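Methyltransferase domain-containing protein (Deinococcus radiodurans, PDB 3M33) is of unknown function but carries a predicted methyltransferase domain and may transfer methyl groups. Local coordinates at residues 25-34 and 167-178; 57-68 and 82-93. All blocks are in the same frame, centred on the assembly; numbering follows the deposited sequence.

Contact 1. Residues 25-34 and 167-178. With SO4 (sulfate ion), chain I.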
loop_
_atom_site.group_PDB
_atom_site.type_symbol
_atom_site.label_atom_id
_atom_site.label_comp_id
_atom_site.label_asym_id
_atom_site.label_seq_id
_atom_site.Cartn_x
_atom_site.Cartn_y
_atom_site.Cartn_z
ATOM N N TRP A 25 4.352 9.799 -11.595
ATOM C CA TRP A 25 5.353 10.645 -12.224
ATOM C C TRP A 25 6.766 10.075 -12.051
ATOM O O TRP A 25 7.013 9.281 -11.152
ATOM C CB TRP A 25 5.261 12.059 -11.650
ATOM C CG TRP A 25 5.548 12.163 -10.160
ATOM C CD1 TRP A 25 6.751 12.423 -9.584
ATOM C CD2 TRP A 25 4.606 12.037 -9.076
ATOM N NE1 TRP A 25 6.628 12.464 -8.211
ATOM C CE2 TRP A 25 5.322 12.220 -7.874
ATOM C CE3 TRP A 25 3.228 11.784 -9.009
ATOM C CZ2 TRP A 25 4.708 12.167 -6.615
ATOM C CZ3 TRP A 25 2.618 11.724 -7.759
ATOM C CH2 TRP A 25 3.359 11.915 -6.579
ATOM N N ALA A 26 7.675 10.458 -12.940
ATOM C CA ALA A 26 9.078 10.112 -12.804
ATOM C C ALA A 26 9.670 10.882 -11.625
ATOM O O ALA A 26 9.368 12.062 -11.441
ATOM C CB ALA A 26 9.821 10.442 -14.074
ATOM N N ARG A 27 10.502 10.210 -10.828
ATOM C CA ARG A 27 11.114 10.828 -9.653
ATOM C C ARG A 27 12.411 10.119 -9.310
ATOM O O ARG A 27 12.527 8.912 -9.521
ATOM C CB ARG A 27 10.161 10.740 -8.461
ATOM C CG ARG A 27 9.799 9.289 -8.086
ATOM C CD ARG A 27 8.299 9.088 -7.970
ATOM N NE ARG A 27 7.978 7.731 -7.551
ATOM C CZ ARG A 27 7.689 6.731 -8.382
ATOM N NH1 ARG A 27 7.650 6.937 -9.699
ATOM N NH2 ARG A 27 7.421 5.521 -7.891
ATOM N N VAL A 28 13.382 10.873 -8.795
ATOM C CA VAL A 28 14.628 10.312 -8.276
ATOM C C VAL A 28 14.729 10.610 -6.772
ATOM O O VAL A 28 14.604 11.760 -6.346
ATOM C CB VAL A 28 15.863 10.934 -8.961
ATOM C CG1 VAL A 28 17.161 10.419 -8.315
ATOM C CG2 VAL A 28 15.859 10.665 -10.458
ATOM N N LEU A 29 14.955 9.580 -5.967
ATOM C CA LEU A 29 15.109 9.760 -4.525
ATOM C C LEU A 29 16.509 10.276 -4.211
ATOM O O LEU A 29 17.491 9.738 -4.723
ATOM C CB LEU A 29 14.880 8.423 -3.799
ATOM C CG LEU A 29 13.487 7.812 -3.952
ATOM C CD1 LEU A 29 13.485 6.334 -3.553
ATOM C CD2 LEU A 29 12.488 8.595 -3.141
ATOM N N SER A 30 16.610 11.306 -3.370
ATOM C CA SER A 30 17.917 11.746 -2.880
ATOM C C SER A 30 18.336 10.970 -1.640
ATOM O O SER A 30 19.477 11.038 -1.225
ATOM C CB SER A 30 17.917 13.235 -2.549
ATOM O OG SER A 30 18.134 14.018 -3.700
ATOM N N GLY A 31 17.408 10.248 -1.029
ATOM C CA GLY A 31 17.746 9.411 0.120
ATOM C C GLY A 31 17.080 8.037 0.021
ATOM O O GLY A 31 16.476 7.731 -0.992
ATOM N N PRO A 32 17.203 7.206 1.071
ATOM C CA PRO A 32 16.679 5.832 1.097
ATOM C C PRO A 32 15.175 5.779 0.812
ATOM O O PRO A 32 14.434 6.636 1.296
ATOM C CB PRO A 32 16.925 5.377 2.540
ATOM C CG PRO A 32 17.959 6.307 3.083
ATOM C CD PRO A 32 17.870 7.588 2.329
ATOM N N ASP A 33 14.738 4.774 0.060
ATOM C CA ASP A 33 13.319 4.593 -0.252
ATOM C C ASP A 33 12.550 4.615 1.043
ATOM O O ASP A 33 12.898 3.896 1.958
ATOM C CB ASP A 33 13.097 3.246 -0.944
ATOM C CG ASP A 33 11.637 3.037 -1.390
ATOM O OD1 ASP A 33 11.418 2.698 -2.572
ATOM O OD2 ASP A 33 10.707 3.231 -0.580
ATOM N N PRO A 34 11.494 5.437 1.131
ATOM C CA PRO A 34 10.788 5.568 2.410
ATOM C C PRO A 34 9.913 4.366 2.762
ATOM O O PRO A 34 9.290 4.388 3.825
ATOM C CB PRO A 34 9.923 6.823 2.204
ATOM C CG PRO A 34 9.682 6.860 0.743
ATOM C CD PRO A 34 10.946 6.335 0.104
ATOM N N VAL A 167 7.836 9.056 7.986
ATOM C CA VAL A 167 9.039 9.057 7.161
ATOM C C VAL A 167 8.935 10.088 6.053
ATOM O O VAL A 167 7.869 10.256 5.442
ATOM C CB VAL A 167 9.220 7.687 6.456
ATOM C CG1 VAL A 167 10.614 7.582 5.850
ATOM C CG2 VAL A 167 8.986 6.554 7.425
ATOM N N SER A 168 10.047 10.748 5.754
ATOM C CA SER A 168 10.048 11.811 4.746
ATOM C C SER A 168 11.397 11.798 4.026
ATOM O O SER A 168 12.427 11.825 4.662
ATOM C CB SER A 168 9.837 13.167 5.427
ATOM O OG SER A 168 9.841 14.229 4.487
ATOM N N VAL A 169 11.391 11.752 2.702
ATOM C CA VAL A 169 12.634 11.664 1.939
ATOM C C VAL A 169 12.642 12.662 0.777
ATOM O O VAL A 169 11.664 12.784 0.041
ATOM C CB VAL A 169 12.826 10.237 1.399
ATOM C CG1 VAL A 169 14.179 10.106 0.685
ATOM C CG2 VAL A 169 12.751 9.261 2.548
ATOM N N LEU A 170 13.732 13.401 0.622
ATOM C CA LEU A 170 13.827 14.360 -0.467
ATOM C C LEU A 170 13.799 13.623 -1.805
ATOM O O LEU A 170 14.522 12.649 -1.995
ATOM C CB LEU A 170 15.127 15.168 -0.355
ATOM C CG LEU A 170 15.389 16.213 -1.439
ATOM C CD1 LEU A 170 14.310 17.297 -1.388
ATOM C CD2 LEU A 170 16.768 16.837 -1.306
ATOM N N ALA A 171 12.959 14.080 -2.726
ATOM C CA ALA A 171 12.998 13.574 -4.096
ATOM C C ALA A 171 12.923 14.740 -5.071
ATOM O O ALA A 171 12.630 15.869 -4.668
ATOM C CB ALA A 171 11.843 12.611 -4.336
ATOM N N HIS A 172 13.186 14.472 -6.351
ATOM C CA HIS A 172 12.992 15.479 -7.401
ATOM C C HIS A 172 12.147 14.923 -8.535
ATOM O O HIS A 172 12.316 13.765 -8.936
ATOM C CB HIS A 172 14.327 15.941 -7.984
ATOM C CG HIS A 172 15.247 16.549 -6.976
ATOM N ND1 HIS A 172 15.374 17.913 -6.812
ATOM C CD2 HIS A 172 16.085 15.980 -6.080
ATOM C CE1 HIS A 172 16.250 18.156 -5.854
ATOM N NE2 HIS A 172 16.698 17.001 -5.396
ATOM N N ALA A 173 11.232 15.745 -9.038
ATOM C CA ALA A 173 10.569 15.470 -10.311
ATOM C C ALA A 173 11.474 16.058 -11.395
ATOM O O ALA A 173 11.715 17.272 -11.418
ATOM C CB ALA A 173 9.209 16.109 -10.347
ATOM N N PRO A 174 11.997 15.200 -12.287
ATOM C CA PRO A 174 13.093 15.638 -13.170
ATOM C C PRO A 174 12.666 16.653 -14.225
ATOM O O PRO A 174 13.510 17.412 -14.681
ATOM C CB PRO A 174 13.573 14.337 -13.844
ATOM C CG PRO A 174 12.983 13.220 -13.016
ATOM C CD PRO A 174 11.700 13.767 -12.428
ATOM N N THR A 175 11.392 16.679 -14.601
ATOM C CA THR A 175 10.942 17.621 -15.628
ATOM C C THR A 175 9.609 18.285 -15.301
ATOM O O THR A 175 8.841 17.804 -14.452
ATOM C CB THR A 175 10.784 16.936 -16.988
ATOM O OG1 THR A 175 9.655 16.065 -16.933
ATOM C CG2 THR A 175 12.038 16.127 -17.337
ATOM N N TRP A 176 9.344 19.393 -15.992
ATOM C CA TRP A 176 8.096 20.126 -15.853
ATOM C C TRP A 176 6.897 19.202 -16.022
ATOM O O TRP A 176 5.936 19.268 -15.252
ATOM C CB TRP A 176 8.035 21.274 -16.880
ATOM C CG TRP A 176 6.656 21.835 -17.091
ATOM C CD1 TRP A 176 5.924 21.795 -18.242
ATOM C CD2 TRP A 176 5.842 22.525 -16.126
ATOM N NE1 TRP A 176 4.711 22.419 -18.058
ATOM C CE2 TRP A 176 4.639 22.876 -16.768
ATOM C CE3 TRP A 176 6.017 22.881 -14.787
ATOM C CZ2 TRP A 176 3.614 23.558 -16.110
ATOM C CZ3 TRP A 176 5.003 23.562 -14.138
ATOM C CH2 TRP A 176 3.816 23.890 -14.797
ATOM N N GLU A 177 6.954 18.330 -17.024
ATOM C CA GLU A 177 5.861 17.386 -17.252
ATOM C C GLU A 177 5.625 16.521 -16.016
ATOM O O GLU A 177 4.480 16.259 -15.622
ATOM C CB GLU A 177 6.154 16.491 -18.458
ATOM C CG GLU A 177 6.055 17.205 -19.792
ATOM C CD GLU A 177 7.152 18.235 -19.983
ATOM O OE1 GLU A 177 8.304 17.979 -19.564
ATOM O OE2 GLU A 177 6.854 19.302 -20.554
ATOM N N ASP A 178 6.719 16.070 -15.409
ATOM C CA ASP A 178 6.622 15.253 -14.210
ATOM C C ASP A 178 6.054 16.057 -13.038
ATOM O O ASP A 178 5.236 15.552 -12.267
ATOM C CB ASP A 178 7.991 14.679 -13.857
ATOM C CG ASP A 178 8.450 13.642 -14.856
ATOM O OD1 ASP A 178 7.709 12.654 -15.056
ATOM O OD2 ASP A 178 9.543 13.817 -15.438
HETATM S S SO4 I . 8.921 6.525 -4.494
HETATM O O1 SO4 I . 8.942 5.065 -4.393
HETATM O O2 SO4 I . 7.581 7.006 -4.823
HETATM O O3 SO4 I . 9.344 7.094 -3.220
HETATM O O4 SO4 I . 9.827 6.947 -5.556
#

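Contact 2. Residues 57-68 and 82-93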
loop_
_atom_site.group_PDB
_atom_site.type_symbol
_atom_site.label_atom_id
_atom_site.label_comp_id
_atom_site.label_asym_id
_atom_site.label_seq_id
_atom_site.Cartn_x
_atom_site.Cartn_y
_atom_site.Cartn_z
ATOM N N CYS A 57 -4.440 -6.040 -3.304
ATOM C CA CYS A 57 -3.201 -6.681 -3.769
ATOM C C CYS A 57 -2.764 -6.233 -5.162
ATOM O O CYS A 57 -1.647 -6.548 -5.590
ATOM C CB CYS A 57 -3.336 -8.203 -3.752
ATOM S SG CYS A 57 -4.632 -8.726 -4.904
ATOM N N GLY A 58 -3.625 -5.518 -5.885
ATOM C CA GLY A 58 -3.254 -5.128 -7.240
ATOM C C GLY A 58 -2.852 -6.344 -8.072
ATOM O O GLY A 58 -3.563 -7.362 -8.078
ATOM N N HIS A 59 -1.719 -6.259 -8.770
ATOM C CA HIS A 59 -1.293 -7.361 -9.650
ATOM C C HIS A 59 -0.388 -8.367 -8.917
ATOM O O HIS A 59 0.357 -9.121 -9.541
ATOM C CB HIS A 59 -0.599 -6.815 -10.912
ATOM C CG HIS A 59 0.646 -6.034 -10.621
ATOM N ND1 HIS A 59 0.614 -4.752 -10.114
ATOM C CD2 HIS A 59 1.956 -6.361 -10.736
ATOM C CE1 HIS A 59 1.850 -4.319 -9.930
ATOM N NE2 HIS A 59 2.684 -5.277 -10.297
ATOM N N GLY A 60 -0.448 -8.359 -7.589
ATOM C CA GLY A 60 0.268 -9.325 -6.763
ATOM C C GLY A 60 1.757 -9.124 -6.472
ATOM O O GLY A 60 2.473 -10.095 -6.194
ATOM N N PRO A 61 2.249 -7.878 -6.514
ATOM C CA PRO A 61 3.700 -7.808 -6.308
ATOM C C PRO A 61 4.096 -8.312 -4.922
ATOM O O PRO A 61 5.118 -8.987 -4.789
ATOM C CB PRO A 61 4.021 -6.304 -6.437
ATOM C CG PRO A 61 2.677 -5.572 -6.177
ATOM C CD PRO A 61 1.634 -6.552 -6.744
ATOM N N ASP A 62 3.322 -7.982 -3.892
ATOM C CA ASP A 62 3.698 -8.425 -2.556
ATOM C C ASP A 62 3.345 -9.892 -2.330
ATOM O O ASP A 62 4.080 -10.617 -1.659
ATOM C CB ASP A 62 3.092 -7.528 -1.467
ATOM C CG ASP A 62 3.859 -6.224 -1.295
ATOM O OD1 ASP A 62 5.109 -6.242 -1.366
ATOM O OD2 ASP A 62 3.213 -5.177 -1.091
ATOM N N ALA A 63 2.224 -10.336 -2.889
ATOM C CA ALA A 63 1.888 -11.746 -2.828
ATOM C C ALA A 63 3.050 -12.565 -3.394
ATOM O O ALA A 63 3.451 -13.575 -2.821
ATOM C CB ALA A 63 0.582 -12.032 -3.602
ATOM N N ALA A 64 3.608 -12.119 -4.512
ATOM C CA ALA A 64 4.647 -12.883 -5.180
ATOM C C ALA A 64 5.927 -12.828 -4.386
ATOM O O ALA A 64 6.632 -13.805 -4.239
ATOM C CB ALA A 64 4.885 -12.343 -6.584
ATOM N N ARG A 65 6.233 -11.656 -3.876
ATOM C CA ARG A 65 7.503 -11.451 -3.223
ATOM C C ARG A 65 7.582 -11.963 -1.762
ATOM O O ARG A 65 8.622 -12.481 -1.341
ATOM C CB ARG A 65 7.803 -9.960 -3.314
ATOM C CG ARG A 65 8.969 -9.468 -2.558
ATOM C CD ARG A 65 9.116 -7.986 -2.811
ATOM N NE ARG A 65 10.008 -7.424 -1.815
ATOM C CZ ARG A 65 9.991 -6.157 -1.431
ATOM N NH1 ARG A 65 9.116 -5.307 -1.958
ATOM N NH2 ARG A 65 10.853 -5.747 -0.520
ATOM N N PHE A 66 6.501 -11.818 -0.992
ATOM C CA PHE A 66 6.510 -12.195 0.431
ATOM C C PHE A 66 5.654 -13.420 0.696
ATOM O O PHE A 66 5.834 -14.107 1.700
ATOM C CB PHE A 66 5.961 -11.067 1.308
ATOM C CG PHE A 66 6.828 -9.860 1.353
ATOM C CD1 PHE A 66 7.901 -9.794 2.235
ATOM C CD2 PHE A 66 6.581 -8.785 0.527
ATOM C CE1 PHE A 66 8.707 -8.662 2.298
ATOM C CE2 PHE A 66 7.395 -7.644 0.572
ATOM C CZ PHE A 66 8.452 -7.584 1.460
ATOM N N GLY A 67 4.709 -13.667 -0.199
ATOM C CA GLY A 67 3.770 -14.767 -0.079
ATOM C C GLY A 67 4.340 -16.144 0.232
ATOM O O GLY A 67 3.796 -16.857 1.074
ATOM N N PRO A 68 5.429 -16.541 -0.444
ATOM C CA PRO A 68 5.935 -17.890 -0.168
ATOM C C PRO A 68 6.479 -18.060 1.252
ATOM O O PRO A 68 6.685 -19.191 1.685
ATOM C CB PRO A 68 7.063 -18.064 -1.197
ATOM C CG PRO A 68 6.723 -17.104 -2.305
ATOM C CD PRO A 68 6.137 -15.910 -1.571
ATOM N N LEU A 82 -7.057 -7.294 -13.467
ATOM C CA LEU A 82 -5.893 -7.126 -12.624
ATOM C C LEU A 82 -5.658 -8.373 -11.759
ATOM O O LEU A 82 -4.532 -8.849 -11.630
ATOM C CB LEU A 82 -6.076 -5.886 -11.760
ATOM C CG LEU A 82 -4.829 -5.365 -11.074
ATOM C CD1 LEU A 82 -3.746 -5.020 -12.114
ATOM C CD2 LEU A 82 -5.201 -4.155 -10.220
ATOM N N LEU A 83 -6.724 -8.929 -11.201
ATOM C CA LEU A 83 -6.597 -10.156 -10.424
ATOM C C LEU A 83 -6.064 -11.342 -11.242
ATOM O O LEU A 83 -5.374 -12.202 -10.700
ATOM C CB LEU A 83 -7.908 -10.513 -9.740
ATOM C CG LEU A 83 -8.371 -9.493 -8.701
ATOM C CD1 LEU A 83 -9.675 -9.957 -8.064
ATOM C CD2 LEU A 83 -7.303 -9.287 -7.643
ATOM N N LYS A 84 -6.362 -11.383 -12.536
ATOM C CA LYS A 84 -5.774 -12.410 -13.404
ATOM C C LYS A 84 -4.240 -12.370 -13.378
ATOM O O LYS A 84 -3.590 -13.412 -13.259
ATOM C CB LYS A 84 -6.275 -12.282 -14.844
ATOM C CG LYS A 84 -7.730 -12.659 -15.020
ATOM C CD LYS A 84 -8.152 -12.589 -16.480
ATOM C CE LYS A 84 -9.643 -12.852 -16.622
ATOM N NZ LYS A 84 -10.122 -12.577 -18.004
ATOM N N LEU A 85 -3.670 -11.169 -13.487
ATOM C CA LEU A 85 -2.227 -10.986 -13.344
ATOM C C LEU A 85 -1.750 -11.399 -11.965
ATOM O O LEU A 85 -0.690 -12.019 -11.817
ATOM C CB LEU A 85 -1.836 -9.532 -13.590
ATOM C CG LEU A 85 -2.288 -9.037 -14.949
ATOM C CD1 LEU A 85 -1.925 -7.573 -15.146
ATOM C CD2 LEU A 85 -1.653 -9.927 -16.013
ATOM N N ALA A 86 -2.521 -11.061 -10.943
ATOM C CA ALA A 86 -2.093 -11.414 -9.594
ATOM C C ALA A 86 -2.021 -12.937 -9.427
ATOM O O ALA A 86 -1.069 -13.449 -8.853
ATOM C CB ALA A 86 -2.991 -10.764 -8.519
ATOM N N ARG A 87 -3.011 -13.659 -9.942
ATOM C CA ARG A 87 -2.997 -15.118 -9.810
ATOM C C ARG A 87 -1.779 -15.741 -10.509
ATOM O O ARG A 87 -1.105 -16.604 -9.938
ATOM C CB ARG A 87 -4.319 -15.733 -10.276
ATOM C CG ARG A 87 -5.474 -15.388 -9.341
ATOM C CD ARG A 87 -6.773 -16.112 -9.684
ATOM N NE ARG A 87 -7.896 -15.580 -8.907
ATOM C CZ ARG A 87 -8.764 -14.675 -9.363
ATOM N NH1 ARG A 87 -8.651 -14.213 -10.602
ATOM N NH2 ARG A 87 -9.753 -14.239 -8.583
ATOM N N ALA A 88 -1.483 -15.273 -11.721
ATOM C CA ALA A 88 -0.286 -15.695 -12.454
ATOM C C ALA A 88 1.031 -15.280 -11.770
ATOM O O ALA A 88 2.003 -16.040 -11.755
ATOM C CB ALA A 88 -0.331 -15.159 -13.880
ATOM N N ASN A 89 1.054 -14.073 -11.210
ATOM C CA ASN A 89 2.242 -13.553 -10.549
ATOM C C ASN A 89 2.533 -14.370 -9.287
ATOM O O ASN A 89 3.690 -14.621 -8.947
ATOM C CB ASN A 89 2.041 -12.064 -10.215
ATOM C CG ASN A 89 3.347 -11.311 -10.014
ATOM O OD1 ASN A 89 4.432 -11.817 -10.302
ATOM N ND2 ASN A 89 3.241 -10.082 -9.518
ATOM N N ALA A 90 1.478 -14.805 -8.603
ATOM C CA ALA A 90 1.653 -15.536 -7.349
ATOM C C ALA A 90 0.756 -16.769 -7.245
ATOM O O ALA A 90 -0.327 -16.703 -6.662
ATOM C CB ALA A 90 1.422 -14.598 -6.155
ATOM N N PRO A 91 1.218 -17.906 -7.793
ATOM C CA PRO A 91 0.450 -19.160 -7.861
ATOM C C PRO A 91 0.082 -19.702 -6.485
ATOM O O PRO A 91 -0.937 -20.368 -6.324
ATOM C CB PRO A 91 1.419 -20.140 -8.541
ATOM C CG PRO A 91 2.430 -19.282 -9.225
ATOM C CD PRO A 91 2.555 -18.039 -8.399
ATOM N N HIS A 92 0.925 -19.433 -5.500
ATOM C CA HIS A 92 0.661 -19.876 -4.138
ATOM C C HIS A 92 -0.455 -19.073 -3.475
ATOM O O HIS A 92 -1.043 -19.536 -2.505
ATOM C CB HIS A 92 1.925 -19.731 -3.300
ATOM C CG HIS A 92 2.515 -18.365 -3.378
ATOM N ND1 HIS A 92 3.388 -17.992 -4.377
ATOM C CD2 HIS A 92 2.310 -17.262 -2.620
ATOM C CE1 HIS A 92 3.721 -16.725 -4.212
ATOM N NE2 HIS A 92 3.080 -16.259 -3.155
ATOM N N ALA A 93 -0.745 -17.874 -3.982
ATOM C CA ALA A 93 -1.695 -16.992 -3.296
ATOM C C ALA A 93 -3.141 -17.369 -3.569
ATOM O O ALA A 93 -3.463 -17.917 -4.625
ATOM C CB ALA A 93 -1.431 -15.504 -3.656
#

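Contact 1. Residues 25-34 and 167-178
Val28 and His172 form the hydrogen-bonded pair of a short antiparallel bridge that adds strand 28-29 to the outer edge of the mixed sheet, beside the long strand 160-173. The amide of Val28 donates to His172 O, and the return bond from His172 N to Val28 O is equally long at 3.1 Å. Beyond this pair, Ser30 N donates to Leu170 O at 2.8 Å. The side chain of Ser30 stands over the same strand, its CB 4.0 Å from Leu170 CD2 and its OG near the edge of the His172 ring.

On the other face, Leu29 CD2 lies 4.2 Å from Ala171 CB. Past Gly31, both methyls of Val169 close on Pro32 O; CG1 also meets Gly31 C, and CG2 also meets Pro34 CB at 3.7 Å. Pro34 CB also touches Val167 CG1, so one proline spans two side chains of the strand.

At the far end, Asp178 in the first turn of helix 176-186 ties both pieces together. Its OD2 is paired with the hydroxyl of the N-cap residue Thr175, and its OD1 accepts from Ala26 N at 3.0 Å, the amide approaching from above the carboxylate plane (59° out of it). Trp25 sets CB against Asp178 O; its buried indole meets Phe185 edge-to-face, and NE1 bonds to Tyr206 OH.

Arg27 leaves the sheet edge with a bend at chi2 (-129°). NH1 folds back onto Trp25 O, and NE donates to O2 of a sulfate, probably from the crystallisation liquor, at 2.9 Å and 167°, with that oxygen in the guanidinium plane.

Contact 2. Residues 57-68 and 82-93
Ala63 O accepts the shortest polar bond of this contact, 2.7 Å from His92 NE2. The oxygen lies in the plane of the imidazole, whereas the donor stands above the carbonyl plane, 44° out of it. With its CG placed between backbone N and carbonyl carbon (chi1 52°), His92 reaches back from the turn 90-93 to the carbonyl of Ala63 in helix 61-66. Pro68 lies across the ring, its CG 3.9 Å from the centroid in a CH-pi contact, and the carbonyl carbon of Ala90 sits over the opposite face. The imidazole is thus held by a bond at its edge and by packing on both faces.

Small side chains meet where helix 61-66 packs on the chain leaving helix 80-89. Ala63 CB meets Ala90 CB at 3.7 Å and also touches Ala93 CB, while Ala64 CB rests against the backbone oxygen of Asn89.

Around the glycine turn the second bond is made by Asn89, whose ND2 donates to His59 O at 3.0 Å. The acceptor lies close to the amide plane of Asn89. The same carbonyl receives a CA-H...O contact from Ala86, so its oxygen is approached by two successive turns of helix 80-89. Ala86 CB packs under the turn, 3.5 Å from Gly58 O. Leu82, itself packed against helix 9-18, sets CD2 on Gly58 CA and CD1 3.8 Å from His59 CB; Leu83 CD2 reaches Cys57 SG.

Gly58 N is bound by Asp77 OD2 at the end of strand 72-77. The type II' turn Cys57-Gly60 leads into helix 61-66, and the Gly58, Gly60, Ala63 spacing is consistent with the glycine-rich loop of Rossmann-like methyltransferases, which in relatives borders the cofactor site.

In the fold
The two contacts lie in distant parts of one chain, with centres about 27 Å apart and nearest atoms about 8 Å apart; they share no helix or strand. Contact 1 closes a long loop of sequence within which contact 2 is nested. It belongs to the periphery, where an outermost strand is attached mainly by backbone bonds and exposed residues are as numerous as buried ones. Contact 2 is more buried and joins helices that follow neighbouring parallel strands, 51-55 and 72-77. Its two hydrogen bonds instead run from side chains to backbone carbonyls, amid close alanine and glycine packing. Sheet extension thus contrasts with helix and loop packing beside a possible cofactor-binding end.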